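Local coordinates for variable region-containing chitin-binding protein 3 (Branchiostoma floridae, PDB 1XT5) that probably binds chitin, and perhaps cleaves it, as a whole protein of innate immunity, of which this chain is the first immunoglobulin V-type domain, at residues V14-G19 with V127-T132; G19-L24 with T93-H98; P37-L42 with K52-N57; R106-V111 with L122-V127. All blocks are in the same frame, centred on the assembly; numbering follows the deposited sequence.

Contact 1 (V14-G19 with V127-T132); sequences VEVHAG and VVLKVT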
loop_
_atom_site.group_PDB
_atom_site.type_symbol
_atom_site.label_atom_id
_atom_site.label_comp_id
_atom_site.label_asym_id
_atom_site.label_seq_id
_atom_site.Cartn_x
_atom_site.Cartn_y
_atom_site.Cartn_z
ATOM N N VAL A 14 -8.517 -2.394 11.046
ATOM C CA VAL A 14 -9.045 -1.045 11.265
ATOM C C VAL A 14 -10.525 -1.077 10.966
ATOM O O VAL A 14 -10.979 -1.848 10.147
ATOM C CB VAL A 14 -8.326 0.023 10.418
ATOM C CG1 VAL A 14 -6.829 0.030 10.761
ATOM C CG2 VAL A 14 -8.503 -0.167 8.934
ATOM N N GLU A 15 -11.296 -0.244 11.645
ATOM C CA GLU A 15 -12.761 -0.191 11.461
ATOM C C GLU A 15 -13.152 1.256 11.170
ATOM O O GLU A 15 -12.602 2.186 11.789
ATOM C CB GLU A 15 -13.471 -0.745 12.663
ATOM C CG GLU A 15 -14.973 -0.732 12.526
ATOM C CD GLU A 15 -15.756 -1.561 13.533
ATOM O OE1 GLU A 15 -16.998 -1.437 13.484
ATOM O OE2 GLU A 15 -15.135 -2.271 14.336
ATOM N N VAL A 16 -14.143 1.432 10.304
ATOM C CA VAL A 16 -14.735 2.727 10.042
ATOM C C VAL A 16 -16.184 2.554 9.634
ATOM O O VAL A 16 -16.587 1.504 9.139
ATOM C CB VAL A 16 -13.975 3.403 8.880
ATOM C CG1 VAL A 16 -14.234 2.754 7.545
ATOM C CG2 VAL A 16 -14.296 4.888 8.856
ATOM N N HIS A 17 -16.976 3.612 9.818
ATOM C CA HIS A 17 -18.334 3.623 9.270
ATOM C C HIS A 17 -18.294 3.860 7.763
ATOM O O HIS A 17 -17.442 4.612 7.276
ATOM C CB HIS A 17 -19.057 4.767 10.015
ATOM C CG HIS A 17 -19.173 4.742 11.500
ATOM N ND1 HIS A 17 -18.691 5.609 12.448
ATOM C CD2 HIS A 17 -19.833 3.822 12.232
ATOM C CE1 HIS A 17 -19.054 5.199 13.675
ATOM N NE2 HIS A 17 -19.771 4.077 13.574
ATOM N N ALA A 18 -19.270 3.327 7.040
ATOM C CA ALA A 18 -19.398 3.619 5.609
ATOM C C ALA A 18 -19.652 5.109 5.512
ATOM O O ALA A 18 -20.409 5.722 6.303
ATOM C CB ALA A 18 -20.448 2.760 4.935
ATOM N N GLY A 19 -19.051 5.706 4.500
ATOM C CA GLY A 19 -19.069 7.098 4.207
ATOM C C GLY A 19 -17.917 7.810 4.869
ATOM O O GLY A 19 -17.615 8.952 4.498
ATOM N N VAL A 127 -3.906 -5.668 6.043
ATOM C CA VAL A 127 -4.695 -4.954 7.034
ATOM C C VAL A 127 -6.175 -5.177 6.657
ATOM O O VAL A 127 -6.561 -4.881 5.538
ATOM C CB VAL A 127 -4.379 -3.452 7.032
ATOM C CG1 VAL A 127 -5.122 -2.763 8.154
ATOM C CG2 VAL A 127 -2.878 -3.210 7.181
ATOM N N VAL A 128 -6.929 -5.722 7.587
ATOM C CA VAL A 128 -8.360 -5.861 7.366
ATOM C C VAL A 128 -9.072 -4.575 7.610
ATOM O O VAL A 128 -8.782 -3.875 8.607
ATOM C CB VAL A 128 -8.897 -6.989 8.324
ATOM C CG1 VAL A 128 -10.412 -6.981 8.383
ATOM C CG2 VAL A 128 -8.416 -8.330 7.858
ATOM N N LEU A 129 -9.999 -4.254 6.749
ATOM C CA LEU A 129 -10.907 -3.129 6.925
ATOM C C LEU A 129 -12.317 -3.696 7.261
ATOM O O LEU A 129 -12.878 -4.408 6.454
ATOM C CB LEU A 129 -10.999 -2.301 5.675
ATOM C CG LEU A 129 -11.988 -1.109 5.750
ATOM C CD1 LEU A 129 -11.651 -0.194 6.906
ATOM C CD2 LEU A 129 -12.006 -0.421 4.390
ATOM N N LYS A 130 -12.774 -3.347 8.439
ATOM C CA LYS A 130 -14.139 -3.614 8.879
ATOM C C LYS A 130 -14.968 -2.383 8.665
ATOM O O LYS A 130 -14.581 -1.259 9.059
ATOM C CB LYS A 130 -14.192 -4.015 10.353
ATOM C CG LYS A 130 -13.548 -5.310 10.699
ATOM C CD LYS A 130 -13.519 -5.499 12.221
ATOM C CE LYS A 130 -13.221 -6.854 12.691
ATOM N NZ LYS A 130 -13.123 -6.993 14.176
ATOM N N VAL A 131 -16.098 -2.532 7.982
ATOM C CA VAL A 131 -17.036 -1.448 7.756
ATOM C C VAL A 131 -18.187 -1.656 8.719
ATOM O O VAL A 131 -18.916 -2.618 8.594
ATOM C CB VAL A 131 -17.467 -1.337 6.288
ATOM C CG1 VAL A 131 -18.439 -0.185 6.095
ATOM C CG2 VAL A 131 -16.255 -1.221 5.376
ATOM N N THR A 132 -18.340 -0.756 9.687
ATOM C CA THR A 132 -19.348 -0.899 10.726
ATOM C C THR A 132 -20.717 -1.058 10.136
ATOM O O THR A 132 -21.100 -0.255 9.286
ATOM C CB THR A 132 -19.321 0.340 11.640
ATOM O OG1 THR A 132 -17.936 0.527 12.049
ATOM C CG2 THR A 132 -20.207 0.223 12.860
HETATM O O HOH W 1 -21.565 2.123 8.245
#

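Contact 2 (G19-L24 with T93-H98); sequences GGTVEL and TLRLTH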
loop_
_atom_site.group_PDB
_atom_site.type_symbol
_atom_site.label_atom_id
_atom_site.label_comp_id
_atom_site.label_asym_id
_atom_site.label_seq_id
_atom_site.Cartn_x
_atom_site.Cartn_y
_atom_site.Cartn_z
ATOM N N GLY A 19 -19.051 5.706 4.500
ATOM C CA GLY A 19 -19.069 7.098 4.207
ATOM C C GLY A 19 -17.917 7.810 4.869
ATOM O O GLY A 19 -17.615 8.952 4.498
ATOM N N GLY A 20 -17.245 7.161 5.803
ATOM C CA GLY A 20 -16.155 7.776 6.518
ATOM C C GLY A 20 -14.826 7.627 5.786
ATOM O O GLY A 20 -14.764 7.105 4.683
ATOM N N THR A 21 -13.783 8.159 6.384
ATOM C CA THR A 21 -12.418 8.122 5.942
ATOM C C THR A 21 -11.603 7.267 6.904
ATOM O O THR A 21 -11.750 7.379 8.132
ATOM C CB THR A 21 -11.840 9.522 5.815
ATOM O OG1 THR A 21 -12.591 10.244 4.815
ATOM C CG2 THR A 21 -10.369 9.516 5.411
ATOM N N VAL A 22 -10.757 6.393 6.376
ATOM C CA VAL A 22 -9.960 5.505 7.165
ATOM C C VAL A 22 -8.529 5.489 6.651
ATOM O O VAL A 22 -8.275 5.683 5.472
ATOM C CB VAL A 22 -10.560 4.073 7.191
ATOM C CG1 VAL A 22 -10.500 3.447 5.799
ATOM C CG2 VAL A 22 -10.028 3.173 8.259
ATOM N N GLU A 23 -7.579 5.196 7.560
ATOM C CA GLU A 23 -6.208 4.982 7.183
ATOM C C GLU A 23 -5.730 3.564 7.578
ATOM O O GLU A 23 -6.064 3.092 8.682
ATOM C CB GLU A 23 -5.321 6.055 7.763
ATOM C CG GLU A 23 -5.676 7.458 7.213
ATOM C CD GLU A 23 -4.730 8.587 7.392
ATOM O OE1 GLU A 23 -3.653 8.320 7.961
ATOM O OE2 GLU A 23 -5.105 9.674 6.934
ATOM N N LEU A 24 -4.976 2.966 6.692
ATOM C CA LEU A 24 -4.458 1.618 6.871
ATOM C C LEU A 24 -2.928 1.758 6.957
ATOM O O LEU A 24 -2.287 1.974 5.935
ATOM C CB LEU A 24 -4.806 0.676 5.746
ATOM C CG LEU A 24 -6.314 0.440 5.607
ATOM C CD1 LEU A 24 -7.216 1.521 5.150
ATOM C CD2 LEU A 24 -6.567 -0.674 4.558
ATOM N N THR A 93 1.264 4.354 4.330
ATOM C CA THR A 93 -0.092 4.293 4.820
ATOM C C THR A 93 -1.071 4.741 3.761
ATOM O O THR A 93 -0.880 5.782 3.113
ATOM C CB THR A 93 -0.197 5.203 6.049
ATOM O OG1 THR A 93 0.661 4.651 7.023
ATOM C CG2 THR A 93 -1.615 5.405 6.542
ATOM N N LEU A 94 -2.128 3.938 3.595
ATOM C CA LEU A 94 -3.207 4.209 2.660
ATOM C C LEU A 94 -4.335 4.975 3.357
ATOM O O LEU A 94 -4.752 4.589 4.440
ATOM C CB LEU A 94 -3.769 2.877 2.181
ATOM C CG LEU A 94 -4.978 2.951 1.223
ATOM C CD1 LEU A 94 -4.565 3.521 -0.118
ATOM C CD2 LEU A 94 -5.577 1.566 1.054
ATOM N N ARG A 95 -4.822 6.018 2.703
ATOM C CA ARG A 95 -6.029 6.747 3.119
ATOM C C ARG A 95 -7.124 6.437 2.105
ATOM O O ARG A 95 -6.925 6.593 0.895
ATOM C CB ARG A 95 -5.749 8.248 3.150
ATOM C CG ARG A 95 -6.928 9.087 3.618
ATOM C CD ARG A 95 -6.542 10.541 3.754
ATOM N NE ARG A 95 -7.506 11.525 4.169
ATOM C CZ ARG A 95 -8.238 12.219 3.304
ATOM N NH1 ARG A 95 -8.211 12.058 1.979
ATOM N NH2 ARG A 95 -9.087 13.105 3.831
ATOM N N LEU A 96 -8.284 6.014 2.598
ATOM C CA LEU A 96 -9.457 5.723 1.770
ATOM C C LEU A 96 -10.593 6.576 2.232
ATOM O O LEU A 96 -10.976 6.551 3.433
ATOM C CB LEU A 96 -9.722 4.235 1.827
ATOM C CG LEU A 96 -10.787 3.770 0.866
ATOM C CD1 LEU A 96 -10.363 3.946 -0.590
ATOM C CD2 LEU A 96 -11.132 2.315 1.182
ATOM N N THR A 97 -11.165 7.383 1.334
ATOM C CA THR A 97 -12.303 8.266 1.695
ATOM C C THR A 97 -13.607 7.645 1.188
ATOM O O THR A 97 -13.616 6.732 0.355
ATOM C CB THR A 97 -12.154 9.656 1.086
ATOM O OG1 THR A 97 -12.137 9.525 -0.326
ATOM C CG2 THR A 97 -10.870 10.276 1.498
ATOM N N HIS A 98 -14.712 8.209 1.702
ATOM C CA HIS A 98 -16.063 7.827 1.242
ATOM C C HIS A 98 -16.221 6.297 1.232
ATOM O O HIS A 98 -16.615 5.707 0.224
ATOM C CB HIS A 98 -16.384 8.382 -0.126
ATOM C CG HIS A 98 -16.329 9.831 -0.155
ATOM N ND1 HIS A 98 -17.352 10.624 0.286
ATOM C CD2 HIS A 98 -15.344 10.636 -0.633
ATOM C CE1 HIS A 98 -16.967 11.877 0.121
ATOM N NE2 HIS A 98 -15.778 11.952 -0.448
HETATM O O HOH W 2 -15.123 10.167 3.731
#

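Contact 3 (P37-L42 with K52-N57); sequences PVISWL and KVFKGN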
loop_
_atom_site.group_PDB
_atom_site.type_symbol
_atom_site.label_atom_id
_atom_site.label_comp_id
_atom_site.label_asym_id
_atom_site.label_seq_id
_atom_site.Cartn_x
_atom_site.Cartn_y
_atom_site.Cartn_z
ATOM N N PRO A 37 11.686 1.889 -4.270
ATOM C CA PRO A 37 10.846 0.731 -4.572
ATOM C C PRO A 37 9.550 1.148 -5.203
ATOM O O PRO A 37 9.364 2.294 -5.600
ATOM C CB PRO A 37 10.735 0.069 -3.188
ATOM C CG PRO A 37 10.632 1.261 -2.294
ATOM C CD PRO A 37 11.610 2.265 -2.837
ATOM N N VAL A 38 8.645 0.198 -5.331
ATOM C CA VAL A 38 7.305 0.416 -5.825
ATOM C C VAL A 38 6.296 -0.133 -4.834
ATOM O O VAL A 38 6.446 -1.258 -4.330
ATOM C CB VAL A 38 7.139 -0.122 -7.248
ATOM C CG1 VAL A 38 7.564 -1.547 -7.433
ATOM C CG2 VAL A 38 5.689 0.093 -7.691
ATOM N N ILE A 39 5.323 0.723 -4.525
ATOM C CA ILE A 39 4.296 0.439 -3.528
ATOM C C ILE A 39 3.034 0.057 -4.229
ATOM O O ILE A 39 2.583 0.773 -5.145
ATOM C CB ILE A 39 4.019 1.729 -2.676
ATOM C CG1 ILE A 39 5.193 2.095 -1.783
ATOM C CG2 ILE A 39 2.721 1.640 -1.892
ATOM C CD1 ILE A 39 6.579 2.292 -2.310
ATOM N N SER A 40 2.411 -1.039 -3.810
ATOM C CA SER A 40 1.110 -1.442 -4.284
ATOM C C SER A 40 0.200 -1.734 -3.094
ATOM O O SER A 40 0.610 -2.406 -2.156
ATOM C CB SER A 40 1.208 -2.721 -5.122
ATOM O OG SER A 40 2.086 -2.583 -6.205
ATOM N N TRP A 41 -1.010 -1.213 -3.136
ATOM C CA TRP A 41 -2.087 -1.649 -2.233
ATOM C C TRP A 41 -3.039 -2.448 -3.088
ATOM O O TRP A 41 -3.493 -2.002 -4.153
ATOM C CB TRP A 41 -2.770 -0.464 -1.590
ATOM C CG TRP A 41 -2.054 0.140 -0.440
ATOM C CD1 TRP A 41 -1.177 1.188 -0.432
ATOM C CD2 TRP A 41 -2.148 -0.315 0.944
ATOM N NE1 TRP A 41 -0.725 1.415 0.842
ATOM C CE2 TRP A 41 -1.319 0.540 1.694
ATOM C CE3 TRP A 41 -2.884 -1.325 1.577
ATOM C CZ2 TRP A 41 -1.211 0.399 3.087
ATOM C CZ3 TRP A 41 -2.769 -1.459 2.943
ATOM C CH2 TRP A 41 -1.952 -0.597 3.698
ATOM N N LEU A 42 -3.334 -3.668 -2.627
ATOM C CA LEU A 42 -4.028 -4.684 -3.369
ATOM C C LEU A 42 -5.140 -5.242 -2.479
ATOM O O LEU A 42 -4.822 -5.682 -1.366
ATOM C CB LEU A 42 -3.059 -5.791 -3.766
ATOM C CG LEU A 42 -1.847 -5.350 -4.589
ATOM C CD1 LEU A 42 -0.769 -6.421 -4.626
ATOM C CD2 LEU A 42 -2.230 -4.902 -5.971
ATOM N N LYS A 52 -6.409 -4.075 -7.862
ATOM C CA LYS A 52 -5.574 -2.927 -7.547
ATOM C C LYS A 52 -6.341 -1.846 -6.867
ATOM O O LYS A 52 -7.402 -1.413 -7.334
ATOM C CB LYS A 52 -4.927 -2.384 -8.848
ATOM C CG LYS A 52 -3.930 -3.327 -9.456
ATOM C CD LYS A 52 -3.539 -2.785 -10.838
ATOM C CE LYS A 52 -2.475 -1.716 -10.728
ATOM N NZ LYS A 52 -1.723 -1.492 -11.983
ATOM N N VAL A 53 -5.741 -1.293 -5.798
ATOM C CA VAL A 53 -6.262 -0.099 -5.118
ATOM C C VAL A 53 -5.419 1.131 -5.493
ATOM O O VAL A 53 -5.922 2.167 -5.891
ATOM C CB VAL A 53 -6.331 -0.313 -3.609
ATOM C CG1 VAL A 53 -6.795 0.931 -2.908
ATOM C CG2 VAL A 53 -7.217 -1.522 -3.307
ATOM N N PHE A 54 -4.112 0.995 -5.314
ATOM C CA PHE A 54 -3.160 2.059 -5.458
ATOM C C PHE A 54 -1.840 1.470 -5.922
ATOM O O PHE A 54 -1.447 0.400 -5.466
ATOM C CB PHE A 54 -2.986 2.806 -4.130
ATOM C CG PHE A 54 -1.938 3.913 -4.159
ATOM C CD1 PHE A 54 -2.327 5.218 -4.448
ATOM C CD2 PHE A 54 -0.601 3.632 -3.908
ATOM C CE1 PHE A 54 -1.361 6.218 -4.511
ATOM C CE2 PHE A 54 0.376 4.625 -3.999
ATOM C CZ PHE A 54 -0.062 5.898 -4.284
ATOM N N LYS A 55 -1.110 2.236 -6.720
ATOM C CA LYS A 55 0.274 1.930 -7.045
ATOM C C LYS A 55 1.059 3.254 -7.089
ATOM O O LYS A 55 0.529 4.271 -7.560
ATOM C CB LYS A 55 0.433 1.160 -8.348
ATOM C CG LYS A 55 1.780 0.528 -8.645
ATOM C CD LYS A 55 1.793 -0.278 -9.927
ATOM C CE LYS A 55 3.129 -0.890 -10.224
ATOM N NZ LYS A 55 3.101 -1.694 -11.491
ATOM N N GLY A 56 2.301 3.232 -6.658
ATOM C CA GLY A 56 3.127 4.399 -6.774
ATOM C C GLY A 56 4.587 4.119 -6.577
ATOM O O GLY A 56 4.977 3.096 -6.016
ATOM N N ASN A 57 5.410 5.072 -7.011
ATOM C CA ASN A 57 6.827 5.001 -6.768
ATOM C C ASN A 57 7.427 6.404 -6.910
ATOM O O ASN A 57 6.988 7.179 -7.736
ATOM C CB ASN A 57 7.579 4.066 -7.738
ATOM C CG ASN A 57 7.395 4.366 -9.203
ATOM O OD1 ASN A 57 6.474 3.934 -9.868
ATOM N ND2 ASN A 57 8.329 5.159 -9.758
#

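Contact 4 (R106-V111 with L122-V127); sequences RYWCQV and LDAKSV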
loop_
_atom_site.group_PDB
_atom_site.type_symbol
_atom_site.label_atom_id
_atom_site.label_comp_id
_atom_site.label_asym_id
_atom_site.label_seq_id
_atom_site.Cartn_x
_atom_site.Cartn_y
_atom_site.Cartn_z
ATOM N N ARG A 106 -9.738 -7.209 2.819
ATOM C CA ARG A 106 -8.342 -7.378 3.160
ATOM C C ARG A 106 -7.462 -6.592 2.197
ATOM O O ARG A 106 -7.533 -6.812 0.977
ATOM C CB ARG A 106 -7.964 -8.846 3.148
ATOM C CG ARG A 106 -6.548 -9.124 3.660
ATOM C CD ARG A 106 -6.295 -10.586 3.914
ATOM N NE ARG A 106 -7.204 -11.151 4.908
ATOM C CZ ARG A 106 -7.042 -11.161 6.199
ATOM N NH1 ARG A 106 -6.000 -10.564 6.760
ATOM N NH2 ARG A 106 -7.923 -11.742 6.989
ATOM N N TYR A 107 -6.651 -5.692 2.711
ATOM C CA TYR A 107 -5.832 -4.797 1.943
ATOM C C TYR A 107 -4.369 -5.118 2.192
ATOM O O TYR A 107 -3.876 -5.033 3.313
ATOM C CB TYR A 107 -6.132 -3.340 2.336
ATOM C CG TYR A 107 -7.482 -2.871 1.900
ATOM C CD1 TYR A 107 -8.632 -3.201 2.573
ATOM C CD2 TYR A 107 -7.638 -2.085 0.752
ATOM C CE1 TYR A 107 -9.877 -2.796 2.153
ATOM C CE2 TYR A 107 -8.858 -1.643 0.306
ATOM C CZ TYR A 107 -10.004 -2.001 1.040
ATOM O OH TYR A 107 -11.213 -1.566 0.595
ATOM N N TRP A 108 -3.660 -5.474 1.133
ATOM C CA TRP A 108 -2.250 -5.813 1.202
ATOM C C TRP A 108 -1.418 -4.592 0.860
ATOM O O TRP A 108 -1.575 -4.010 -0.207
ATOM C CB TRP A 108 -1.938 -6.931 0.187
ATOM C CG TRP A 108 -2.602 -8.207 0.574
ATOM C CD1 TRP A 108 -3.885 -8.597 0.253
ATOM C CD2 TRP A 108 -2.049 -9.239 1.385
ATOM N NE1 TRP A 108 -4.158 -9.807 0.820
ATOM C CE2 TRP A 108 -3.068 -10.231 1.514
ATOM C CE3 TRP A 108 -0.864 -9.442 2.016
ATOM C CZ2 TRP A 108 -2.859 -11.384 2.249
ATOM C CZ3 TRP A 108 -0.652 -10.580 2.743
ATOM C CH2 TRP A 108 -1.656 -11.558 2.859
ATOM N N CYS A 109 -0.495 -4.260 1.783
ATOM C CA CYS A 109 0.556 -3.282 1.535
ATOM C C CYS A 109 1.770 -4.083 1.050
ATOM O O CYS A 109 2.353 -4.831 1.815
ATOM C CB CYS A 109 0.870 -2.541 2.816
ATOM S SG CYS A 109 2.147 -1.287 2.510
ATOM N N GLN A 110 2.084 -3.933 -0.217
ATOM C CA GLN A 110 3.184 -4.623 -0.864
ATOM C C GLN A 110 4.222 -3.575 -1.252
ATOM O O GLN A 110 3.899 -2.573 -1.888
ATOM C CB GLN A 110 2.695 -5.374 -2.090
ATOM C CG GLN A 110 3.816 -6.085 -2.831
ATOM C CD GLN A 110 3.248 -6.822 -3.998
ATOM O OE1 GLN A 110 2.694 -7.897 -3.859
ATOM N NE2 GLN A 110 3.282 -6.207 -5.152
ATOM N N VAL A 111 5.482 -3.830 -0.915
ATOM C CA VAL A 111 6.571 -2.953 -1.294
ATOM C C VAL A 111 7.637 -3.844 -1.952
ATOM O O VAL A 111 8.002 -4.900 -1.407
ATOM C CB VAL A 111 7.130 -2.154 -0.117
ATOM C CG1 VAL A 111 8.164 -1.129 -0.604
ATOM C CG2 VAL A 111 6.041 -1.455 0.669
ATOM N N LEU A 122 10.797 -8.368 -2.267
ATOM C CA LEU A 122 9.411 -8.025 -2.088
ATOM C C LEU A 122 8.968 -8.412 -0.682
ATOM O O LEU A 122 9.415 -9.444 -0.183
ATOM C CB LEU A 122 8.476 -8.759 -3.119
ATOM C CG LEU A 122 6.980 -8.457 -3.080
ATOM C CD1 LEU A 122 6.409 -8.616 -4.457
ATOM C CD2 LEU A 122 6.178 -9.370 -2.135
ATOM N N ASP A 123 8.072 -7.626 -0.077
ATOM C CA ASP A 123 7.346 -8.112 1.089
ATOM C C ASP A 123 5.945 -7.547 1.032
ATOM O O ASP A 123 5.692 -6.559 0.324
ATOM C CB ASP A 123 8.067 -7.779 2.403
ATOM C CG ASP A 123 7.571 -8.548 3.604
ATOM O OD1 ASP A 123 6.922 -9.622 3.416
ATOM O OD2 ASP A 123 7.826 -8.109 4.735
ATOM N N ALA A 124 5.039 -8.129 1.787
ATOM C CA ALA A 124 3.659 -7.650 1.855
ATOM C C ALA A 124 3.043 -8.121 3.154
ATOM O O ALA A 124 3.307 -9.238 3.597
ATOM C CB ALA A 124 2.832 -8.193 0.673
ATOM N N LYS A 125 2.180 -7.282 3.727
ATOM C CA LYS A 125 1.369 -7.629 4.878
ATOM C C LYS A 125 -0.022 -7.073 4.656
ATOM O O LYS A 125 -0.190 -6.077 3.938
ATOM C CB LYS A 125 1.932 -7.097 6.188
ATOM C CG LYS A 125 3.199 -7.792 6.620
ATOM C CD LYS A 125 3.772 -7.266 7.903
ATOM C CE LYS A 125 4.805 -8.182 8.551
ATOM N NZ LYS A 125 5.904 -8.509 7.640
ATOM N N SER A 126 -1.017 -7.685 5.308
ATOM C CA SER A 126 -2.399 -7.261 5.107
ATOM C C SER A 126 -2.972 -6.582 6.337
ATOM O O SER A 126 -2.650 -6.882 7.484
ATOM C CB SER A 126 -3.298 -8.419 4.680
ATOM O OG SER A 126 -3.678 -9.253 5.762
ATOM N N VAL A 127 -3.906 -5.668 6.043
ATOM C CA VAL A 127 -4.695 -4.954 7.034
ATOM C C VAL A 127 -6.175 -5.177 6.657
ATOM O O VAL A 127 -6.561 -4.881 5.538
ATOM C CB VAL A 127 -4.379 -3.452 7.032
ATOM C CG1 VAL A 127 -5.122 -2.763 8.154
ATOM C CG2 VAL A 127 -2.878 -3.210 7.181
#

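Contact 1 (V14-G19 with V127-T132)
Strand 14-17 runs parallel to strand 127-132, their short axes 4.6 Å apart at closest approach and inclined by 29°, with V14, E15 and V16 paired to L129, K130 and V131. V14 uses both backbone polar atoms, N to V128 O and O to K130 N at 2.9 Å; V16 does the same with K130 O and T132 N.

On the inner face the methyls meet: CD1 of L129 lies 3.7 Å from CG2 of V14, in the conformer described, and also touches CG1 of V16. Beyond the strand end, A18 CB lies 3.7 Å from V131 CG1. V22 of the opposing sheet packs on V14, V16 and L129, and V99 on V16 and V131.

The outer face is polar. E15 reaches out with CG anti to its backbone N (chi1 -179°) and crosses T132 at about a right angle, where T132 OG1 donates to the anti lone pair of OE1 at 2.6 Å. K130 extends past the E15 carboxylate, and its NZ forms a salt bridge with E13. A water joins A18 N to T132 O.

A parallel pairing of an N-terminal strand with the last strand is the A′-G arrangement of the immunoglobulin V-type sandwich.

Contact 2 (G19-L24 with T93-H98)
V22, E23 and L24 pair with L96, R95 and L94 in the antiparallel B-E ladder of an immunoglobulin V-type sandwich, whose two sides differ sharply in packing. Both V22 and L24 form hydrogen-bonded pairs, closed by four backbone bonds; the shortest, from L24 N to L94 O, is 2.8 Å.

Toward the core the side chains of V22, L24, L94 and L96 are all buried. V22 and L96 lie side by side and point the same way, CG1 of V22 being 4.1 Å from CB of L96. In the conformer described for L24, the CD2 methyls of L24 and L94 are 4.3 Å apart, and W41 of the opposite sheet packs against both residues.

The outer side is looser and exposed. R95, extended from CG to NE, passes T21 and E23: the T21 methyl CG2 sits over one guanidinium face, 3.7 Å from NE, while E23 OE2 approaches the edge. The carboxylate and guanidinium planes stand 79° apart, and OE2 remains 4.1 Å from NE, too far for an ion pair. OE2 instead lies against the aliphatic part of R95, 3.6 Å from CD.

Beyond the ladder a water links the two chains: it donates to G19 O, accepts from H98 N and bonds to T21 OG1 at 2.8 Å.

Contact 3 (P37-L42 with K52-N57)
W41 lays its CB against V53 and F54 together, 4.1 Å from each CB, at a classic beta bulge in the C-C′ hairpin of the immunoglobulin V-type fold. The register slips by one residue here. W41 O therefore takes two donors from the same face of its plane, V53 N at 2.9 Å and, less closely, F54 N at 3.3 Å.

The indole then leads away from strand 52-57 into the core, where it packs on C26 and C109, the disulfide pair, while NE1 bonds to P92 O. Its edge is turned to F54 CD2. The phenyl ring in turn receives I39 CG2 at its own edge, and G56 has no side chain beside this ring.

On the other face the contacts are aliphatic stretches of longer chains. The extended K55 runs past S40, its CG 4.0 Å from OG, and crosses V38, bringing CE to 3.7 Å from CG2. L42 and K52 lie alongside each other, pointing the same way; the ammonium of K52 makes a cation-pi contact with F77. At the far end, N57 CB presses against P37 O at 3.3 Å.

Contact 4 (R106-V111 with L122-V127)
S126 touches both W108 and R106, and the arginine can be followed outward along it. R106 CB starts beside the ladder, and a chi1 of -173° swings CG away from the backbone N to within 3.5 Å of S126 CB. CD passes S126 OG at the same distance. A bend at chi3 (-60°) turns the guanidinium so that its edge meets the serine, and NH1 donates to OG at 2.8 Å, almost in the guanidinium plane.

The CB of S126 also stands over the centre of the W108 six-membered ring, 3.5 Å from the centroid, as a CH-pi contact. CE3 of the ring also nears the K125-S126 peptide and lies 4.1 Å from A124 CB, while NE1 bonds to G44 O. Farther along, L122 CD1 meets the amide of Q110, 3.7 Å from CD.

Six backbone bonds link Y107, C109 and V111 to V127, K125 and D123 in this antiparallel F-G hairpin. C109 turns inward to its disulfide with C26, and the hydroxyl of Y107 bonds to D103 O. K125 NZ forms a salt bridge with D123 OD2, and both atoms also bond the backbone of V7.

The face of Y107, C109 and V111 thus carries the disulfide and, toward strand 4-8, an ion pair, while on the other face one serine offers its carbon to an indole and its oxygen to a guanidinium.

In the fold
Contacts 1, 3 and 4 belong to one sheet and contact 2 to the other, together forming the two-layered V-type sandwich. Contact 1 continues contact 4 along strand 122-132, sharing V127, with centres about 17 Å apart. Contacts 3 and 4, centres about 10 Å apart, are joined side by side within the sheet: S40 N lies 2.9 Å from Q110 O, a probable hydrogen bond. Contact 2 packs across the core on all three. L94 CB reaches W41 CE2 at 3.4 Å, L94 CD2 meets Y107 CD2 at 4.2 Å, and V16 CB meets V22 CB at 3.9 Å. The C26-C109 disulfide bridges the sheets beside W41, whose CH2 lies 3.5 Å from C109 CB.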